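Local coordinates for tail spike protein gp49 (Pseudomonas phage LKA1, PDB 4RU4) that forms the phage tailspike and probably acts as a lyase that degrades the O-specific polysaccharide of the Pseudomonas host during entry, at residues Tyr540-Lys550 with Ala563-Ser571; Gly517-Ser528 with Asn584-Trp595. All blocks are in the same frame, centred on the assembly; numbering follows the deposited sequence.

Interaction 1: Tyr540-Lys550 with Ala563-Ser571; sequences YPKAPTVQVTK and AIANPTSAS
Strand 545-550 faces strand 563-565 with their axes 5.8 Å apart at the closest and their N-to-C directions 151° apart, so roughly antiparallel, and the one hydrogen bond between the two segments lies outside both strands. This is packing between the two sheets of a β-sandwich, in the C-terminal Ig-like domain of the tailspike. Strand 545-551 pairs with strand 590-600, whereas strand 562-568 pairs with strand 572-578. Val546 and Val548 point into the space between the sheets and meet the small side chains of Ala563 and Ala565. Val548 CG1, anti to its own N (chi1 -170°), reaches Ala563 CB at 3.8 Å. Its other methyl, CG2, lies 3.7 Å from Ile564 O and also touches Ala565 CB. Val546 divides its methyls in the same way. CG1 goes to Ala565 CB, and CG2 passes alongside Thr568 CG2 at 4.1 Å, the two side chains running in opposite directions. Thr568 OG1 lies near Ala543 CB and is hydrogen-bonded to Asp552 of the second subunit. Between Ala565 and Thr568 the chain turns a corner, with a cis peptide bond before Pro567. Beyond it, Ala570 fits against the loop before strand 545-550, and its CB comes to 3.3 Å from Tyr540 O. Pro544 CD approaches Ser569 O at 3.2 Å. Ser569 OG accepts from Ser571 N in an ST turn that spans Ala570. Tyr540 OH is held elsewhere, by Pro513 O. Tyr540 N donates to Ala570 O at 3.0 Å with an N-H...O angle of 162°, and the same Ala570 O sits at the edge of the Tyr540 ring, 3.7 Å from CD2.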
loop_
_atom_site.group_PDB
_atom_site.type_symbol
_atom_site.label_atom_id
_atom_site.label_comp_id
_atom_site.label_asym_id
_atom_site.label_seq_id
_atom_site.Cartn_x
_atom_site.Cartn_y
_atom_site.Cartn_z
ATOM N N TYR B 540 23.429 4.809 -25.809
ATOM C CA TYR B 540 23.642 3.539 -25.111
ATOM C C TYR B 540 25.023 3.482 -24.432
ATOM O O TYR B 540 25.920 4.248 -24.787
ATOM C CB TYR B 540 23.485 2.360 -26.096
ATOM C CG TYR B 540 22.070 2.170 -26.594
ATOM C CD1 TYR B 540 21.152 1.412 -25.857
ATOM C CD2 TYR B 540 21.646 2.752 -27.802
ATOM C CE1 TYR B 540 19.849 1.240 -26.295
ATOM C CE2 TYR B 540 20.331 2.599 -28.257
ATOM C CZ TYR B 540 19.438 1.815 -27.501
ATOM O OH TYR B 540 18.137 1.642 -27.937
ATOM N N PRO B 541 25.196 2.582 -23.437
ATOM C CA PRO B 541 26.520 2.465 -22.804
ATOM C C PRO B 541 27.586 1.900 -23.731
ATOM O O PRO B 541 28.765 2.115 -23.480
ATOM C CB PRO B 541 26.291 1.500 -21.625
ATOM C CG PRO B 541 24.792 1.390 -21.459
ATOM C CD PRO B 541 24.183 1.719 -22.806
ATOM N N LYS B 542 27.180 1.188 -24.781
ATOM C CA LYS B 542 28.113 0.632 -25.765
ATOM C C LYS B 542 27.292 0.401 -27.033
ATOM O O LYS B 542 26.086 0.610 -27.005
ATOM C CB LYS B 542 28.697 -0.697 -25.262
ATOM C CG LYS B 542 27.627 -1.753 -24.919
ATOM C CD LYS B 542 28.256 -2.920 -24.142
ATOM C CE LYS B 542 27.275 -4.065 -23.991
ATOM N NZ LYS B 542 27.943 -5.258 -23.365
ATOM N N ALA B 543 27.922 -0.008 -28.134
ATOM C CA ALA B 543 27.168 -0.244 -29.374
ATOM C C ALA B 543 26.048 -1.240 -29.112
ATOM O O ALA B 543 26.260 -2.303 -28.544
ATOM C CB ALA B 543 28.059 -0.748 -30.463
ATOM N N PRO B 544 24.826 -0.859 -29.465
ATOM C CA PRO B 544 23.705 -1.748 -29.191
ATOM C C PRO B 544 23.583 -2.846 -30.250
ATOM O O PRO B 544 24.276 -2.814 -31.284
ATOM C CB PRO B 544 22.508 -0.801 -29.270
ATOM C CG PRO B 544 22.959 0.267 -30.286
ATOM C CD PRO B 544 24.401 0.474 -29.941
ATOM N N THR B 545 22.743 -3.832 -29.960
ATOM C CA THR B 545 22.399 -4.869 -30.925
ATOM C C THR B 545 21.386 -4.291 -31.891
ATOM O O THR B 545 20.316 -3.878 -31.482
ATOM C CB THR B 545 21.830 -6.089 -30.181
ATOM O OG1 THR B 545 22.808 -6.516 -29.214
ATOM C CG2 THR B 545 21.530 -7.268 -31.122
ATOM N N VAL B 546 21.755 -4.235 -33.170
ATOM C CA VAL B 546 20.969 -3.537 -34.194
ATOM C C VAL B 546 20.369 -4.501 -35.230
ATOM O O VAL B 546 21.070 -5.402 -35.721
ATOM C CB VAL B 546 21.894 -2.519 -34.937
ATOM C CG1 VAL B 546 21.169 -1.856 -36.121
ATOM C CG2 VAL B 546 22.408 -1.454 -33.930
ATOM N N GLN B 547 19.090 -4.319 -35.561
ATOM C CA GLN B 547 18.487 -5.007 -36.716
ATOM C C GLN B 547 18.070 -4.016 -37.784
ATOM O O GLN B 547 17.636 -2.904 -37.478
ATOM C CB GLN B 547 17.260 -5.827 -36.285
ATOM C CG GLN B 547 17.530 -6.736 -35.087
ATOM C CD GLN B 547 18.496 -7.862 -35.420
ATOM O OE1 GLN B 547 18.634 -8.262 -36.579
ATOM N NE2 GLN B 547 19.147 -8.400 -34.395
ATOM N N VAL B 548 18.226 -4.403 -39.045
ATOM C CA VAL B 548 17.708 -3.612 -40.143
ATOM C C VAL B 548 17.032 -4.545 -41.154
ATOM O O VAL B 548 17.602 -5.566 -41.541
ATOM C CB VAL B 548 18.830 -2.807 -40.865
ATOM C CG1 VAL B 548 18.210 -1.802 -41.854
ATOM C CG2 VAL B 548 19.745 -2.080 -39.867
ATOM N N THR B 549 15.832 -4.181 -41.584
ATOM C CA THR B 549 15.112 -4.929 -42.603
ATOM C C THR B 549 14.527 -3.969 -43.631
ATOM O O THR B 549 14.051 -2.889 -43.274
ATOM C CB THR B 549 13.982 -5.782 -41.955
ATOM O OG1 THR B 549 14.567 -6.784 -41.108
ATOM C CG2 THR B 549 13.095 -6.450 -43.009
ATOM N N LYS B 550 14.575 -4.347 -44.911
ATOM C CA LYS B 550 13.944 -3.555 -45.971
ATOM C C LYS B 550 12.475 -3.941 -46.112
ATOM O O LYS B 550 12.141 -5.141 -46.170
ATOM C CB LYS B 550 14.651 -3.792 -47.317
ATOM C CG LYS B 550 13.784 -3.448 -48.551
ATOM C CD LYS B 550 14.604 -3.548 -49.832
ATOM C CE LYS B 550 13.751 -3.797 -51.049
ATOM N NZ LYS B 550 14.451 -3.356 -52.279
ATOM N N ALA B 563 20.043 -5.089 -46.510
ATOM C CA ALA B 563 19.980 -4.075 -45.478
ATOM C C ALA B 563 20.990 -4.386 -44.377
ATOM O O ALA B 563 20.976 -5.485 -43.820
ATOM C CB ALA B 563 18.548 -4.033 -44.874
ATOM N N ILE B 564 21.831 -3.401 -44.056
ATOM C CA ILE B 564 22.855 -3.513 -43.014
ATOM C C ILE B 564 22.946 -2.195 -42.262
ATOM O O ILE B 564 22.203 -1.261 -42.543
ATOM C CB ILE B 564 24.242 -3.828 -43.609
ATOM C CG1 ILE B 564 24.692 -2.673 -44.521
ATOM C CG2 ILE B 564 24.209 -5.173 -44.394
ATOM C CD1 ILE B 564 26.153 -2.812 -45.078
ATOM N N ALA B 565 23.837 -2.131 -41.282
ATOM C CA ALA B 565 24.203 -0.852 -40.681
ATOM C C ALA B 565 25.730 -0.803 -40.614
ATOM O O ALA B 565 26.362 -1.708 -40.076
ATOM C CB ALA B 565 23.627 -0.727 -39.294
ATOM N N ASN B 566 26.324 0.250 -41.140
ATOM C CA ASN B 566 27.781 0.361 -41.105
ATOM C C ASN B 566 28.169 1.805 -41.256
ATOM O O ASN B 566 27.915 2.355 -42.309
ATOM C CB ASN B 566 28.426 -0.428 -42.264
ATOM C CG ASN B 566 29.955 -0.427 -42.181
ATOM O OD1 ASN B 566 30.523 -0.205 -41.102
ATOM N ND2 ASN B 566 30.627 -0.706 -43.295
ATOM N N PRO B 567 28.759 2.424 -40.207
ATOM C CA PRO B 567 29.041 1.771 -38.910
ATOM C C PRO B 567 27.859 1.799 -37.933
ATOM O O PRO B 567 26.789 2.332 -38.289
ATOM C CB PRO B 567 30.139 2.645 -38.322
ATOM C CG PRO B 567 29.769 4.056 -38.832
ATOM C CD PRO B 567 29.300 3.804 -40.261
ATOM N N THR B 568 28.068 1.214 -36.744
ATOM C CA THR B 568 27.196 1.382 -35.596
ATOM C C THR B 568 28.076 1.870 -34.461
ATOM O O THR B 568 29.297 1.664 -34.467
ATOM C CB THR B 568 26.468 0.065 -35.149
ATOM O OG1 THR B 568 27.433 -0.911 -34.751
ATOM C CG2 THR B 568 25.602 -0.535 -36.287
ATOM N N SER B 569 27.453 2.527 -33.491
ATOM C CA SER B 569 28.174 2.986 -32.316
ATOM C C SER B 569 27.150 3.125 -31.222
ATOM O O SER B 569 25.988 2.836 -31.433
ATOM C CB SER B 569 28.818 4.348 -32.573
ATOM O OG SER B 569 27.808 5.321 -32.728
ATOM N N ALA B 570 27.578 3.601 -30.061
ATOM C CA ALA B 570 26.666 3.817 -28.948
ATOM C C ALA B 570 25.631 4.900 -29.237
ATOM O O ALA B 570 24.552 4.904 -28.642
ATOM C CB ALA B 570 27.455 4.170 -27.664
ATOM N N SER B 571 25.944 5.822 -30.145
ATOM C CA SER B 571 25.046 6.950 -30.331
ATOM C C SER B 571 24.246 6.916 -31.625
ATOM O O SER B 571 23.328 7.717 -31.803
ATOM C CB SER B 571 25.838 8.259 -30.267
ATOM O OG SER B 571 26.796 8.286 -31.300
#

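Interaction 2: Gly517-Ser528 with Asn584-Trp595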
loop_
_atom_site.group_PDB
_atom_site.type_symbol
_atom_site.label_atom_id
_atom_site.label_comp_id
_atom_site.label_asym_id
_atom_site.label_seq_id
_atom_site.Cartn_x
_atom_site.Cartn_y
_atom_site.Cartn_z
ATOM N N GLY B 517 12.774 2.716 -35.899
ATOM C CA GLY B 517 11.972 3.549 -36.784
ATOM C C GLY B 517 12.049 3.052 -38.210
ATOM O O GLY B 517 12.693 2.017 -38.493
ATOM N N ARG B 518 11.387 3.778 -39.106
ATOM C CA ARG B 518 11.364 3.449 -40.527
ATOM C C ARG B 518 11.965 4.634 -41.275
ATOM O O ARG B 518 11.431 5.742 -41.215
ATOM C CB ARG B 518 9.929 3.170 -41.010
ATOM C CG ARG B 518 9.257 1.966 -40.306
ATOM C CD ARG B 518 7.739 1.979 -40.410
ATOM N NE ARG B 518 7.248 2.074 -41.786
ATOM C CZ ARG B 518 6.893 1.037 -42.538
ATOM N NH1 ARG B 518 6.991 -0.200 -42.061
ATOM N NH2 ARG B 518 6.446 1.235 -43.776
ATOM N N VAL B 519 13.087 4.396 -41.956
ATOM C CA VAL B 519 13.777 5.443 -42.709
ATOM C C VAL B 519 13.715 5.183 -44.215
ATOM O O VAL B 519 14.140 4.129 -44.692
ATOM C CB VAL B 519 15.251 5.574 -42.250
ATOM C CG1 VAL B 519 16.015 6.575 -43.145
ATOM C CG2 VAL B 519 15.313 5.984 -40.779
ATOM N N GLN B 520 13.164 6.132 -44.964
ATOM C CA GLN B 520 13.032 5.941 -46.396
ATOM C C GLN B 520 14.369 6.196 -47.091
ATOM O O GLN B 520 15.072 7.154 -46.752
ATOM C CB GLN B 520 11.955 6.850 -46.980
ATOM C CG GLN B 520 11.833 6.712 -48.475
ATOM C CD GLN B 520 10.654 7.461 -49.010
ATOM O OE1 GLN B 520 9.526 6.984 -48.947
ATOM N NE2 GLN B 520 10.897 8.651 -49.513
ATOM N N VAL B 521 14.734 5.331 -48.039
ATOM C CA VAL B 521 15.881 5.584 -48.914
ATOM C C VAL B 521 15.460 5.388 -50.372
ATOM O O VAL B 521 14.625 4.560 -50.665
ATOM C CB VAL B 521 17.111 4.684 -48.605
ATOM C CG1 VAL B 521 17.610 4.910 -47.169
ATOM C CG2 VAL B 521 16.801 3.187 -48.849
ATOM N N THR B 522 16.049 6.160 -51.270
ATOM C CA THR B 522 15.794 5.998 -52.698
ATOM C C THR B 522 17.081 5.550 -53.376
ATOM O O THR B 522 18.146 6.181 -53.217
ATOM C CB THR B 522 15.310 7.310 -53.317
ATOM O OG1 THR B 522 14.143 7.754 -52.607
ATOM C CG2 THR B 522 14.982 7.128 -54.812
ATOM N N THR B 523 16.999 4.442 -54.104
ATOM C CA THR B 523 18.159 3.960 -54.838
ATOM C C THR B 523 18.573 4.929 -55.967
ATOM O O THR B 523 17.780 5.753 -56.432
ATOM C CB THR B 523 17.919 2.542 -55.386
ATOM O OG1 THR B 523 16.720 2.520 -56.174
ATOM C CG2 THR B 523 17.783 1.555 -54.219
ATOM N N ALA B 524 19.837 4.860 -56.364
ATOM C CA ALA B 524 20.307 5.602 -57.536
ATOM C C ALA B 524 20.806 4.603 -58.568
ATOM O O ALA B 524 21.429 3.607 -58.200
ATOM C CB ALA B 524 21.430 6.569 -57.149
ATOM N N THR B 525 20.540 4.867 -59.846
ATOM C CA THR B 525 20.886 3.922 -60.890
ATOM C C THR B 525 22.382 3.852 -61.159
ATOM O O THR B 525 22.835 2.964 -61.885
ATOM C CB THR B 525 20.145 4.188 -62.222
ATOM O OG1 THR B 525 20.537 5.462 -62.746
ATOM C CG2 THR B 525 18.632 4.150 -62.012
ATOM N N ASN B 526 23.151 4.764 -60.558
ATOM C CA ASN B 526 24.595 4.777 -60.782
ATOM C C ASN B 526 25.391 4.313 -59.545
ATOM O O ASN B 526 26.580 4.582 -59.443
ATOM C CB ASN B 526 25.049 6.183 -61.221
ATOM C CG ASN B 526 24.734 7.251 -60.178
ATOM O OD1 ASN B 526 24.304 6.950 -59.051
ATOM N ND2 ASN B 526 24.956 8.506 -60.541
ATOM N N ALA B 527 24.729 3.646 -58.597
ATOM C CA ALA B 527 25.424 3.107 -57.428
ATOM C C ALA B 527 24.800 1.787 -56.994
ATOM O O ALA B 527 23.649 1.496 -57.340
ATOM C CB ALA B 527 25.409 4.122 -56.270
ATOM N N SER B 528 25.554 1.002 -56.226
ATOM C CA SER B 528 25.083 -0.312 -55.791
ATOM C C SER B 528 24.594 -0.219 -54.353
ATOM O O SER B 528 24.326 -1.238 -53.708
ATOM C CB SER B 528 26.211 -1.341 -55.883
ATOM O OG SER B 528 27.162 -1.117 -54.860
ATOM N N ASN B 584 25.259 -2.076 -59.860
ATOM C CA ASN B 584 24.380 -0.936 -59.633
ATOM C C ASN B 584 22.908 -1.309 -59.666
ATOM O O ASN B 584 22.506 -2.126 -60.476
ATOM C CB ASN B 584 24.620 0.143 -60.687
ATOM C CG ASN B 584 25.971 0.822 -60.540
ATOM O OD1 ASN B 584 26.593 0.779 -59.481
ATOM N ND2 ASN B 584 26.429 1.452 -61.611
ATOM N N PHE B 585 22.107 -0.699 -58.792
ATOM C CA PHE B 585 20.658 -0.729 -58.937
ATOM C C PHE B 585 20.269 -0.172 -60.322
ATOM O O PHE B 585 20.889 0.778 -60.829
ATOM C CB PHE B 585 20.002 0.123 -57.853
ATOM C CG PHE B 585 20.004 -0.506 -56.490
ATOM C CD1 PHE B 585 19.092 -1.513 -56.168
ATOM C CD2 PHE B 585 20.896 -0.069 -55.519
ATOM C CE1 PHE B 585 19.091 -2.084 -54.893
ATOM C CE2 PHE B 585 20.902 -0.633 -54.248
ATOM C CZ PHE B 585 19.990 -1.625 -53.934
ATOM N N SER B 586 19.251 -0.749 -60.938
ATOM C CA SER B 586 18.866 -0.318 -62.281
ATOM C C SER B 586 17.666 0.644 -62.301
ATOM O O SER B 586 17.363 1.230 -63.347
ATOM C CB SER B 586 18.610 -1.530 -63.191
ATOM O OG SER B 586 17.478 -2.281 -62.763
ATOM N N SER B 587 16.999 0.806 -61.153
ATOM C CA SER B 587 15.881 1.747 -60.985
ATOM C C SER B 587 16.081 2.635 -59.754
ATOM O O SER B 587 16.657 2.190 -58.770
ATOM C CB SER B 587 14.563 0.995 -60.785
ATOM O OG SER B 587 14.241 0.263 -61.947
ATOM N N ALA B 588 15.593 3.873 -59.811
ATOM C CA ALA B 588 15.598 4.760 -58.646
ATOM C C ALA B 588 14.219 4.748 -57.993
ATOM O O ALA B 588 13.291 5.404 -58.486
ATOM C CB ALA B 588 15.975 6.185 -59.076
ATOM N N VAL B 589 14.079 4.001 -56.893
ATOM C CA VAL B 589 12.786 3.825 -56.214
ATOM C C VAL B 589 12.930 3.838 -54.702
ATOM O O VAL B 589 14.017 3.623 -54.169
ATOM C CB VAL B 589 12.076 2.497 -56.608
ATOM C CG1 VAL B 589 11.712 2.493 -58.121
ATOM C CG2 VAL B 589 12.940 1.314 -56.282
ATOM N N THR B 590 11.823 4.061 -54.007
ATOM C CA THR B 590 11.864 4.145 -52.559
ATOM C C THR B 590 11.908 2.765 -51.908
ATOM O O THR B 590 11.444 1.791 -52.475
ATOM C CB THR B 590 10.645 4.887 -52.027
ATOM O OG1 THR B 590 9.462 4.200 -52.455
ATOM C CG2 THR B 590 10.636 6.317 -52.593
ATOM N N ASN B 591 12.493 2.716 -50.719
ATOM C CA ASN B 591 12.552 1.530 -49.883
ATOM C C ASN B 591 12.451 2.030 -48.454
ATOM O O ASN B 591 12.928 3.128 -48.152
ATOM C CB ASN B 591 13.897 0.814 -50.034
ATOM C CG ASN B 591 14.248 0.512 -51.481
ATOM O OD1 ASN B 591 14.139 -0.632 -51.937
ATOM N ND2 ASN B 591 14.680 1.544 -52.212
ATOM N N GLN B 592 11.851 1.244 -47.564
ATOM C CA GLN B 592 11.815 1.609 -46.150
ATOM C C GLN B 592 12.805 0.742 -45.373
ATOM O O GLN B 592 12.639 -0.485 -45.316
ATOM C CB GLN B 592 10.399 1.412 -45.572
ATOM C CG GLN B 592 9.322 2.273 -46.203
ATOM C CD GLN B 592 9.527 3.766 -45.942
ATOM O OE1 GLN B 592 10.219 4.150 -45.019
ATOM N NE2 GLN B 592 8.930 4.595 -46.761
ATOM N N LEU B 593 13.830 1.366 -44.797
ATOM C CA LEU B 593 14.757 0.668 -43.920
ATOM C C LEU B 593 14.212 0.707 -42.480
ATOM O O LEU B 593 14.165 1.762 -41.851
ATOM C CB LEU B 593 16.180 1.258 -44.018
ATOM C CG LEU B 593 16.782 1.184 -45.436
ATOM C CD1 LEU B 593 18.291 1.526 -45.420
ATOM C CD2 LEU B 593 16.541 -0.200 -46.047
ATOM N N ASN B 594 13.737 -0.441 -42.009
ATOM C CA ASN B 594 13.166 -0.589 -40.667
ATOM C C ASN B 594 14.293 -0.982 -39.711
ATOM O O ASN B 594 14.856 -2.083 -39.817
ATOM C CB ASN B 594 12.134 -1.725 -40.649
ATOM C CG ASN B 594 10.850 -1.398 -41.410
ATOM O OD1 ASN B 594 9.760 -1.553 -40.868
ATOM N ND2 ASN B 594 10.974 -0.955 -42.675
ATOM N N TRP B 595 14.650 -0.092 -38.795
ATOM C CA TRP B 595 15.830 -0.335 -37.958
ATOM C C TRP B 595 15.408 -0.349 -36.514
ATOM O O TRP B 595 14.385 0.263 -36.137
ATOM C CB TRP B 595 16.889 0.769 -38.185
ATOM C CG TRP B 595 16.440 2.101 -37.608
ATOM C CD1 TRP B 595 15.696 3.048 -38.248
ATOM C CD2 TRP B 595 16.679 2.605 -36.283
ATOM N NE1 TRP B 595 15.454 4.117 -37.412
ATOM C CE2 TRP B 595 16.039 3.870 -36.196
ATOM C CE3 TRP B 595 17.351 2.103 -35.156
ATOM C CZ2 TRP B 595 16.073 4.657 -35.036
ATOM C CZ3 TRP B 595 17.383 2.876 -33.996
ATOM C CH2 TRP B 595 16.738 4.152 -33.948
HETATM O O HOH W 1 9.647 6.214 -43.326
HETATM O O HOH W 2 24.970 1.465 -64.172
#
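Gly517-Thr522 and Thr590-Trp595 form an antiparallel β-strand pair in one sheet of the C-terminal Ig-like β-sandwich. Gly517 with Trp595, Val519 with Leu593 and Val521 with Asn591 are hydrogen-bonded pairs, each bonded through both N and both O atoms. The straightest bond is Val519 N to Leu593 O, with an N-H...O angle of 177°. Val521 O also takes a weak bond from Asn591 ND2; Asn591 OD1 is bound by Lys550 NZ. Val519, Val521, Leu593 and Trp595 share the face turned to the other sheet, where Leu575 and Ala532 pack on them. Past the strands, Thr523 takes over the pairing. Its N donates to Val589 O. Its OG1 donates to Ser587 O at 2.6 Å and accepts from Val589 N at 3.1 Å, so one hydroxyl satisfies two backbone groups. With OG1 between the backbone N and C (chi1 55°), CG2 is directed over the Phe585 ring, a CH-pi contact 3.6 Å from the centroid. Phe585 N donates to Ala527 O at the end of a type I turn, Ala524 to Ala527. On the opposite face of the strand pair, Arg518 lies beside Asn594, their planar groups 82° apart. Arg518 NH2 forms a salt bridge with Asp552, and NH1 bonds to Thr568 OG1 of the third subunit. Asn594 OD1 accepts from Val546 N of that subunit. Gln592, bent at its second torsion, brings its amide across to the Gln520 backbone and CB, and a water donates to both Arg518 O and Gln592 OE1. At the glycine end the indole of Trp595 lies over the backbone: Gly517 N is 3.3 Å above the ring plane, offset toward the rim.

From the N terminus, the chain leaves the β-helical body and enters the C-terminal domain along strand 510-522, which opens interaction 2. It then runs through strand 529-535 to 540-550, and interaction 1 closes a short loop of 12 residues when 563-571 comes back. Strand 572-578 follows, and only at 584-595 does interaction 2 close its own loop of 55 residues. Interaction 1 therefore lies wholly within the larger loop. Interaction 2 joins neighbours in one sheet, and interaction 1 ties that sheet to the other. They meet at strand 590-600, where Thr549 O accepts from Asn594 N at 2.8 Å, probably as a hydrogen bond. Both also touch the third subunit.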